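Local coordinates for protein cystatin-2 (Ornithodoros moubata, PDB 3L0R) that inhibits a broad range of cysteine proteases, including mammalian cathepsins B, C, H, L and S, as a secreted salivary cystatin of a soft tick, at residues E14-E19 with M52-T57; S26-G31 with K101-Y106. All blocks are in the same frame, centred on the assembly; numbering follows the deposited sequence.

In the fold
From the N terminus, a short edge strand leads to helix 15-25, whose first turn begins interaction 1. The chain then leaves the helix through the loop that holds 26-31, runs along strand 34-48 and turns back at 52-57, where interaction 1 closes a loop of 32 residues. Interaction 2 closes later, when strand 100-108 brings 101-106 against 26-31 across 69 intervening residues. The segments alternate along the chain, so the two closures cross rather than nest. The centres of the two interactions lie about 14 Å apart, without any touch between them. Together they tie the start of the helix to a central strand and the loop after it to an outermost strand of the same antiparallel sheet.

Interaction 1 (E14-E19 with M52-T57); sequences EARFLE and MNYKLT
Arg16 NH1 donates to Glu14 OE1 at 2.6 Å, a salt bridge bent to 144° at the hydrogen. The acceptor uses its syn lone pair and lies close to the guanidinium plane, which should restrain the rotation of that plane. Phe17 CZ sits 3.3 Å from the plane of the Arg16 guanidinium, against one face and offset toward its rim, while Arg16 CG lies over a face of the Phe17 ring. The arginine is thus laid back over its neighbour, and its second amino group, NH2, ends 4.2 Å from Tyr54 CE1 at the edge of the tyrosine ring.

Phe17 and Tyr54 meet edge against edge, with Phe17 CE1 3.8 Å from Tyr54 CD1 and neither ring presenting a face to the other; the two side chains cross at about a right angle. Phe17 CG lies beside its own backbone N and anti to the carbonyl carbon (chi1 -59°), a turn that carries the ring across to the strand. This is the helix-on-sheet packing of the cystatin fold: the local axes of 15-19 and 52-57 cross at -84°, 10.1 Å apart, with the helix laid across the antiparallel strands. The strand leaves the Gln-Val-Val-Ala-Gly hairpin, which in cystatins generally enters the protease cleft.

Further along, Leu56 CD1 approaches Phe17 O at 4.0 Å and its other methyl, CD2, lies looser, 4.4 Å from Phe17 CB. Val44 on the neighbouring strand touches both Phe17 and Leu56, and Leu20, one turn on in the helix, meets Tyr54 and Leu56.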
ATOM      1  N   GLU A  14      -5.398  10.152   6.052  1.00 56.70           N
ATOM      2  CA  GLU A  14      -5.371  10.989   4.854  1.00 58.92           C
ATOM      3  C   GLU A  14      -5.549  10.163   3.584  1.00 58.44           C
ATOM      4  O   GLU A  14      -4.944   9.103   3.442  1.00 56.39           O
ATOM      5  CB  GLU A  14      -4.093  11.809   4.789  1.00 58.92           C
ATOM      6  CG  GLU A  14      -4.058  12.943   5.805  1.00 62.10           C
ATOM      7  CD  GLU A  14      -2.765  13.732   5.744  1.00 64.79           C
ATOM      8  OE1 GLU A  14      -2.122  13.762   4.667  1.00 66.67           O
ATOM      9  OE2 GLU A  14      -2.391  14.326   6.777  1.00 67.33           O
ATOM     10  N   ALA A  15      -6.388  10.667   2.681  1.00 60.67           N
ATOM     11  CA  ALA A  15      -6.711   9.995   1.426  1.00 61.20           C
ATOM     12  C   ALA A  15      -5.487   9.577   0.602  1.00 59.98           C
ATOM     13  O   ALA A  15      -5.451   8.459   0.085  1.00 59.02           O
ATOM     14  CB  ALA A  15      -7.660  10.860   0.586  1.00 64.33           C
ATOM     15  N   ARG A  16      -4.499  10.469   0.487  1.00 60.61           N
ATOM     16  CA  ARG A  16      -3.277  10.215  -0.291  1.00 60.67           C
ATOM     17  C   ARG A  16      -2.563   8.947   0.183  1.00 56.96           C
ATOM     18  O   ARG A  16      -1.961   8.228  -0.605  1.00 56.92           O
ATOM     19  CB  ARG A  16      -2.327  11.433  -0.266  1.00 61.95           C
ATOM     20  CG  ARG A  16      -1.856  11.841   1.136  1.00 63.12           C
ATOM     21  CD  ARG A  16      -1.435  13.308   1.228  1.00 66.36           C
ATOM     22  NE  ARG A  16       0.027  13.482   1.245  1.00 71.03           N
ATOM     23  CZ  ARG A  16       0.743  13.881   2.302  1.00 71.19           C
ATOM     24  NH1 ARG A  16       0.152  14.171   3.464  1.00 70.87           N
ATOM     25  NH2 ARG A  16       2.065  14.003   2.196  1.00 71.38           N
ATOM     26  N   PHE A  17      -2.663   8.653   1.466  1.00 54.68           N
ATOM     27  CA  PHE A  17      -1.994   7.492   2.003  1.00 52.36           C
ATOM     28  C   PHE A  17      -2.763   6.227   1.678  1.00 52.02           C
ATOM     29  O   PHE A  17      -2.156   5.157   1.497  1.00 51.53           O
ATOM     30  CB  PHE A  17      -1.778   7.640   3.505  1.00 51.31           C
ATOM     31  CG  PHE A  17      -0.961   8.844   3.883  1.00 51.85           C
ATOM     32  CD1 PHE A  17       0.197   9.182   3.168  1.00 52.22           C
ATOM     33  CD2 PHE A  17      -1.336   9.632   4.960  1.00 52.26           C
ATOM     34  CE1 PHE A  17       0.951  10.289   3.527  1.00 53.65           C
ATOM     35  CE2 PHE A  17      -0.583  10.747   5.327  1.00 53.99           C
ATOM     36  CZ  PHE A  17       0.560  11.078   4.615  1.00 53.72           C
ATOM     37  N   LEU A  18      -4.088   6.344   1.580  1.00 52.37           N
ATOM     38  CA  LEU A  18      -4.912   5.210   1.170  1.00 52.46           C
ATOM     39  C   LEU A  18      -4.634   4.892  -0.308  1.00 53.34           C
ATOM     40  O   LEU A  18      -4.491   3.724  -0.696  1.00 52.84           O
ATOM     41  CB  LEU A  18      -6.403   5.479   1.437  1.00 53.95           C
ATOM     42  CG  LEU A  18      -7.394   4.370   1.079  1.00 54.53           C
ATOM     43  CD1 LEU A  18      -7.101   3.046   1.805  1.00 50.30           C
ATOM     44  CD2 LEU A  18      -8.808   4.851   1.347  1.00 55.74           C
ATOM     45  N   GLU A  19      -4.536   5.945  -1.108  1.00 54.60           N
ATOM     46  CA  GLU A  19      -4.168   5.835  -2.507  1.00 56.61           C
ATOM     47  C   GLU A  19      -2.835   5.079  -2.687  1.00 55.13           C
ATOM     48  O   GLU A  19      -2.717   4.173  -3.527  1.00 55.09           O
ATOM     49  CB  GLU A  19      -4.090   7.239  -3.110  1.00 59.18           C
ATOM     50  CG  GLU A  19      -4.228   7.317  -4.627  1.00 62.81           C
ATOM     51  CD  GLU A  19      -4.667   8.704  -5.106  0.50 65.65           C
ATOM     52  OE1 GLU A  19      -4.642   8.939  -6.336  0.50 67.93           O
ATOM     53  OE2 GLU A  19      -5.045   9.551  -4.255  0.50 66.43           O
ATOM     54  N   MET A  52      10.620  11.311  -1.685  1.00 60.55           N
ATOM     55  CA  MET A  52       9.938  10.986  -0.433  1.00 58.92           C
ATOM     56  C   MET A  52       9.773   9.481  -0.247  1.00 56.98           C
ATOM     57  O   MET A  52       9.387   8.771  -1.182  1.00 56.33           O
ATOM     58  CB  MET A  52       8.545  11.616  -0.410  1.00 59.18           C
ATOM     59  CG  MET A  52       8.529  13.127  -0.220  1.00 64.52           C
ATOM     60  SD  MET A  52       8.979  13.618   1.464  1.00 69.52           S
ATOM     61  CE  MET A  52       7.953  12.497   2.368  1.00 63.38           C
ATOM     62  N   ASN A  53      10.059   9.013   0.968  1.00 55.70           N
ATOM     63  CA  ASN A  53       9.702   7.669   1.378  1.00 54.54           C
ATOM     64  C   ASN A  53       8.413   7.687   2.174  1.00 53.55           C
ATOM     65  O   ASN A  53       8.242   8.534   3.058  1.00 54.21           O
ATOM     66  CB  ASN A  53      10.796   7.044   2.226  1.00 54.79           C
ATOM     67  CG  ASN A  53      11.956   6.585   1.411  1.00 56.75           C
ATOM     68  OD1 ASN A  53      11.790   6.058   0.304  1.00 57.36           O
ATOM     69  ND2 ASN A  53      13.158   6.781   1.944  1.00 56.10           N
ATOM     70  N   TYR A  54       7.507   6.765   1.843  1.00 52.61           N
ATOM     71  CA  TYR A  54       6.249   6.578   2.599  1.00 51.29           C
ATOM     72  C   TYR A  54       6.294   5.203   3.181  1.00 51.08           C
ATOM     73  O   TYR A  54       6.451   4.218   2.448  1.00 51.47           O
ATOM     74  CB  TYR A  54       5.023   6.718   1.706  1.00 50.28           C
ATOM     75  CG  TYR A  54       4.899   8.104   1.107  1.00 51.45           C
ATOM     76  CD1 TYR A  54       4.132   9.089   1.740  1.00 51.93           C
ATOM     77  CD2 TYR A  54       5.575   8.444  -0.081  1.00 49.88           C
ATOM     78  CE1 TYR A  54       4.018  10.374   1.205  1.00 52.40           C
ATOM     79  CE2 TYR A  54       5.471   9.705  -0.620  1.00 50.29           C
ATOM     80  CZ  TYR A  54       4.697  10.665   0.028  1.00 53.79           C
ATOM     81  OH  TYR A  54       4.591  11.920  -0.494  1.00 56.52           O
ATOM     82  N   LYS A  55       6.228   5.153   4.512  1.00 51.32           N
ATOM     83  CA  LYS A  55       6.127   3.902   5.251  1.00 50.68           C
ATOM     84  C   LYS A  55       4.692   3.697   5.806  1.00 50.51           C
ATOM     85  O   LYS A  55       4.250   4.366   6.747  1.00 50.86           O
ATOM     86  CB  LYS A  55       7.206   3.833   6.333  1.00 51.61           C
ATOM     87  CG  LYS A  55       7.106   2.597   7.228  1.00 52.39           C
ATOM     88  CD  LYS A  55       8.457   2.020   7.527  1.00 53.99           C
ATOM     89  CE  LYS A  55       9.184   2.817   8.566  1.00 56.95           C
ATOM     90  NZ  LYS A  55      10.618   2.467   8.557  1.00 58.51           N
ATOM     91  N   LEU A  56       3.976   2.755   5.201  1.00 49.76           N
ATOM     92  CA  LEU A  56       2.590   2.501   5.552  1.00 49.76           C
ATOM     93  C   LEU A  56       2.416   1.145   6.219  1.00 49.86           C
ATOM     94  O   LEU A  56       2.806   0.105   5.659  1.00 50.00           O
ATOM     95  CB  LEU A  56       1.701   2.595   4.309  1.00 49.46           C
ATOM     96  CG  LEU A  56       2.089   3.653   3.256  1.00 50.77           C
ATOM     97  CD1 LEU A  56       1.387   3.370   1.951  1.00 49.75           C
ATOM     98  CD2 LEU A  56       1.807   5.097   3.734  1.00 51.83           C
ATOM     99  N   THR A  57       1.868   1.183   7.432  1.00 49.88           N
ATOM    100  CA  THR A  57       1.443   0.019   8.155  1.00 50.50           C
ATOM    101  C   THR A  57      -0.064  -0.109   7.864  1.00 50.98           C
ATOM    102  O   THR A  57      -0.875   0.773   8.187  1.00 50.92           O
ATOM    103  CB  THR A  57       1.745   0.164   9.672  1.00 52.71           C
ATOM    104  OG1 THR A  57       3.117   0.530   9.849  1.00 52.85           O
ATOM    105  CG2 THR A  57       1.498  -1.137  10.427  1.00 53.41           C
TER

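Interaction 2 (S26-G31 with K101-Y106); sequences SSQTEG and KSVTSY
Gln28 lays its CG over the face of the Tyr106 ring, 3.6 Å from the centroid and 5° off the normal, a CH-pi contact almost straight above the centre. The rest of the side chain follows the ring down toward its CB end: Gln28 CD stands 3.7 Å from Tyr106 CG, and the amide plane is only 14° from the ring plane, stacked on it. A bend in the middle of the glutamine chain folds the amide back in this way, placing Gln28 NE2 3.7 Å from Tyr106 CD1. The amide is held there by a hydrogen bond from Gln28 NE2 to the carbonyl of Ala24 near the helix end, which should hinder it from flipping.

Val103 continues the surface beyond the amide, its CG1 4.0 Å from Gln28 NE2. Its other methyl, CG2, comes within 4.2 Å of Ser27 OG. Val103 and Tyr106 are three residues apart, yet both project toward the loop, because Thr104 and Ser105 together face Val91 in a classic beta bulge that adds a residue to this outermost strand of the cystatin sheet.

The first torsion of Tyr106 (chi1 -164°) sets the ring opposite the backbone N and carries it against the loop, with OH sharing a hydrogen bond with Thr25 OG1 at the end of the helix and the ring also packing on Ile58 and Ile60 of strand 52-66. Replacing this tyrosine with an alanine would probably strip from Gln28 the face it stacks on, leaving its amide held through NE2 alone among the contacts described here, and rob Thr25 of its hydroxyl mate.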
ATOM      1  N   SER A  26      -1.847  -3.544  -4.699  1.00 55.73           N
ATOM      2  CA  SER A  26      -2.294  -4.013  -6.005  1.00 56.47           C
ATOM      3  C   SER A  26      -1.112  -4.604  -6.784  1.00 56.95           C
ATOM      4  O   SER A  26      -1.253  -5.311  -7.785  1.00 57.51           O
ATOM      5  CB  SER A  26      -2.889  -2.830  -6.777  1.00 58.14           C
ATOM      6  OG  SER A  26      -1.895  -1.938  -7.282  1.00 59.47           O
ATOM      7  N   SER A  27       0.062  -4.297  -6.283  1.00 56.66           N
ATOM      8  CA  SER A  27       1.272  -4.511  -6.996  1.00 58.29           C
ATOM      9  C   SER A  27       1.905  -5.849  -6.560  1.00 57.69           C
ATOM     10  O   SER A  27       2.878  -6.314  -7.156  1.00 58.36           O
ATOM     11  CB  SER A  27       2.155  -3.315  -6.664  1.00 59.52           C
ATOM     12  OG  SER A  27       3.390  -3.449  -7.254  1.00 62.29           O
ATOM     13  N   GLN A  28       1.320  -6.462  -5.526  1.00 55.94           N
ATOM     14  CA  GLN A  28       1.809  -7.713  -4.942  1.00 55.54           C
ATOM     15  C   GLN A  28       1.061  -8.891  -5.547  1.00 55.57           C
ATOM     16  O   GLN A  28       0.021  -9.298  -5.026  1.00 55.92           O
ATOM     17  CB  GLN A  28       1.621  -7.690  -3.417  1.00 54.71           C
ATOM     18  CG  GLN A  28       2.308  -6.513  -2.732  1.00 54.29           C
ATOM     19  CD  GLN A  28       3.759  -6.383  -3.162  1.00 56.09           C
ATOM     20  OE1 GLN A  28       4.521  -7.346  -3.084  1.00 57.36           O
ATOM     21  NE2 GLN A  28       4.143  -5.198  -3.629  1.00 55.65           N
ATOM     22  N   THR A  29       1.582  -9.433  -6.644  1.00 56.06           N
ATOM     23  CA  THR A  29       0.810 -10.357  -7.480  1.00 55.96           C
ATOM     24  C   THR A  29       1.394 -11.774  -7.580  1.00 57.16           C
ATOM     25  O   THR A  29       0.758 -12.678  -8.126  1.00 58.03           O
ATOM     26  CB  THR A  29       0.613  -9.788  -8.910  1.00 56.79           C
ATOM     27  OG1 THR A  29       1.892  -9.589  -9.529  1.00 56.94           O
ATOM     28  CG2 THR A  29      -0.171  -8.476  -8.871  1.00 54.70           C
ATOM     29  N   GLU A  30       2.598 -11.952  -7.047  1.00 57.56           N
ATOM     30  CA  GLU A  30       3.307 -13.218  -7.077  1.00 59.07           C
ATOM     31  C   GLU A  30       2.573 -14.287  -6.248  1.00 59.33           C
ATOM     32  O   GLU A  30       2.214 -14.047  -5.104  1.00 57.52           O
ATOM     33  CB  GLU A  30       4.744 -12.987  -6.578  1.00 59.82           C
ATOM     34  CG  GLU A  30       5.693 -14.185  -6.667  1.00 62.24           C
ATOM     35  CD  GLU A  30       7.057 -13.928  -5.993  1.00 64.58           C
ATOM     36  OE1 GLU A  30       7.358 -12.744  -5.667  1.00 65.79           O
ATOM     37  OE2 GLU A  30       7.831 -14.907  -5.793  1.00 65.34           O
ATOM     38  N   GLY A  31       2.341 -15.454  -6.858  1.00 61.50           N
ATOM     39  CA  GLY A  31       1.812 -16.636  -6.170  1.00 63.38           C
ATOM     40  C   GLY A  31       0.405 -16.516  -5.605  1.00 63.13           C
ATOM     41  O   GLY A  31       0.087 -17.151  -4.583  1.00 64.02           O
ATOM     42  N   LYS A 101       7.094   6.026  -8.796  1.00 72.27           N
ATOM     43  CA  LYS A 101       6.828   5.377  -7.519  1.00 66.64           C
ATOM     44  C   LYS A 101       7.298   3.937  -7.655  1.00 64.78           C
ATOM     45  O   LYS A 101       7.004   3.263  -8.645  1.00 67.72           O
ATOM     46  CB  LYS A 101       5.330   5.390  -7.192  1.00 66.42           C
ATOM     47  CG  LYS A 101       4.759   6.746  -6.881  1.00 70.32           C
ATOM     48  CD  LYS A 101       3.357   6.625  -6.286  1.00 73.01           C
ATOM     49  CE  LYS A 101       2.219   6.883  -7.300  1.00 81.42           C
ATOM     50  NZ  LYS A 101       1.722   8.325  -7.331  1.00 88.22           N
ATOM     51  N   SER A 102       8.048   3.468  -6.675  1.00 61.84           N
ATOM     52  CA  SER A 102       8.419   2.070  -6.619  1.00 60.96           C
ATOM     53  C   SER A 102       8.195   1.530  -5.214  1.00 57.40           C
ATOM     54  O   SER A 102       8.203   2.269  -4.227  1.00 56.49           O
ATOM     55  CB  SER A 102       9.861   1.863  -7.075  1.00 64.09           C
ATOM     56  OG  SER A 102      10.644   3.004  -6.825  1.00 65.30           O
ATOM     57  N   VAL A 103       7.952   0.232  -5.124  1.00 57.11           N
ATOM     58  CA  VAL A 103       7.747  -0.379  -3.826  1.00 54.03           C
ATOM     59  C   VAL A 103       9.111  -0.848  -3.369  1.00 55.68           C
ATOM     60  O   VAL A 103       9.675  -1.815  -3.917  1.00 58.37           O
ATOM     61  CB  VAL A 103       6.740  -1.522  -3.899  1.00 53.79           C
ATOM     62  CG1 VAL A 103       6.520  -2.121  -2.514  1.00 51.99           C
ATOM     63  CG2 VAL A 103       5.425  -1.009  -4.487  1.00 53.27           C
ATOM     64  N   THR A 104       9.668  -0.129  -2.395  1.00 55.35           N
ATOM     65  CA  THR A 104      10.980  -0.503  -1.852  1.00 57.94           C
ATOM     66  C   THR A 104      10.927  -1.864  -1.144  1.00 57.50           C
ATOM     67  O   THR A 104      11.809  -2.691  -1.328  1.00 60.98           O
ATOM     68  CB  THR A 104      11.507   0.564  -0.897  1.00 59.65           C
ATOM     69  OG1 THR A 104      11.525   1.817  -1.582  1.00 60.93           O
ATOM     70  CG2 THR A 104      12.919   0.231  -0.441  1.00 65.07           C
ATOM     71  N   SER A 105       9.888  -2.080  -0.342  1.00 54.10           N
ATOM     72  CA  SER A 105       9.726  -3.315   0.412  1.00 54.16           C
ATOM     73  C   SER A 105       8.271  -3.460   0.787  1.00 51.33           C
ATOM     74  O   SER A 105       7.545  -2.481   0.893  1.00 50.19           O
ATOM     75  CB  SER A 105      10.623  -3.351   1.669  1.00 57.75           C
ATOM     76  OG  SER A 105      10.313  -2.330   2.611  1.00 56.40           O
ATOM     77  N   TYR A 106       7.841  -4.695   0.968  1.00 52.18           N
ATOM     78  CA  TYR A 106       6.476  -4.984   1.334  1.00 51.38           C
ATOM     79  C   TYR A 106       6.528  -6.233   2.199  1.00 54.08           C
ATOM     80  O   TYR A 106       6.833  -7.331   1.717  1.00 56.32           O
ATOM     81  CB  TYR A 106       5.623  -5.183   0.078  1.00 50.86           C
ATOM     82  CG  TYR A 106       4.133  -5.125   0.315  1.00 50.64           C
ATOM     83  CD1 TYR A 106       3.372  -4.059  -0.175  1.00 50.99           C
ATOM     84  CD2 TYR A 106       3.472  -6.152   0.979  1.00 52.81           C
ATOM     85  CE1 TYR A 106       1.987  -4.006   0.013  1.00 51.48           C
ATOM     86  CE2 TYR A 106       2.088  -6.118   1.164  1.00 54.33           C
ATOM     87  CZ  TYR A 106       1.353  -5.044   0.687  1.00 54.14           C
ATOM     88  OH  TYR A 106      -0.006  -5.022   0.883  1.00 56.66           O
TER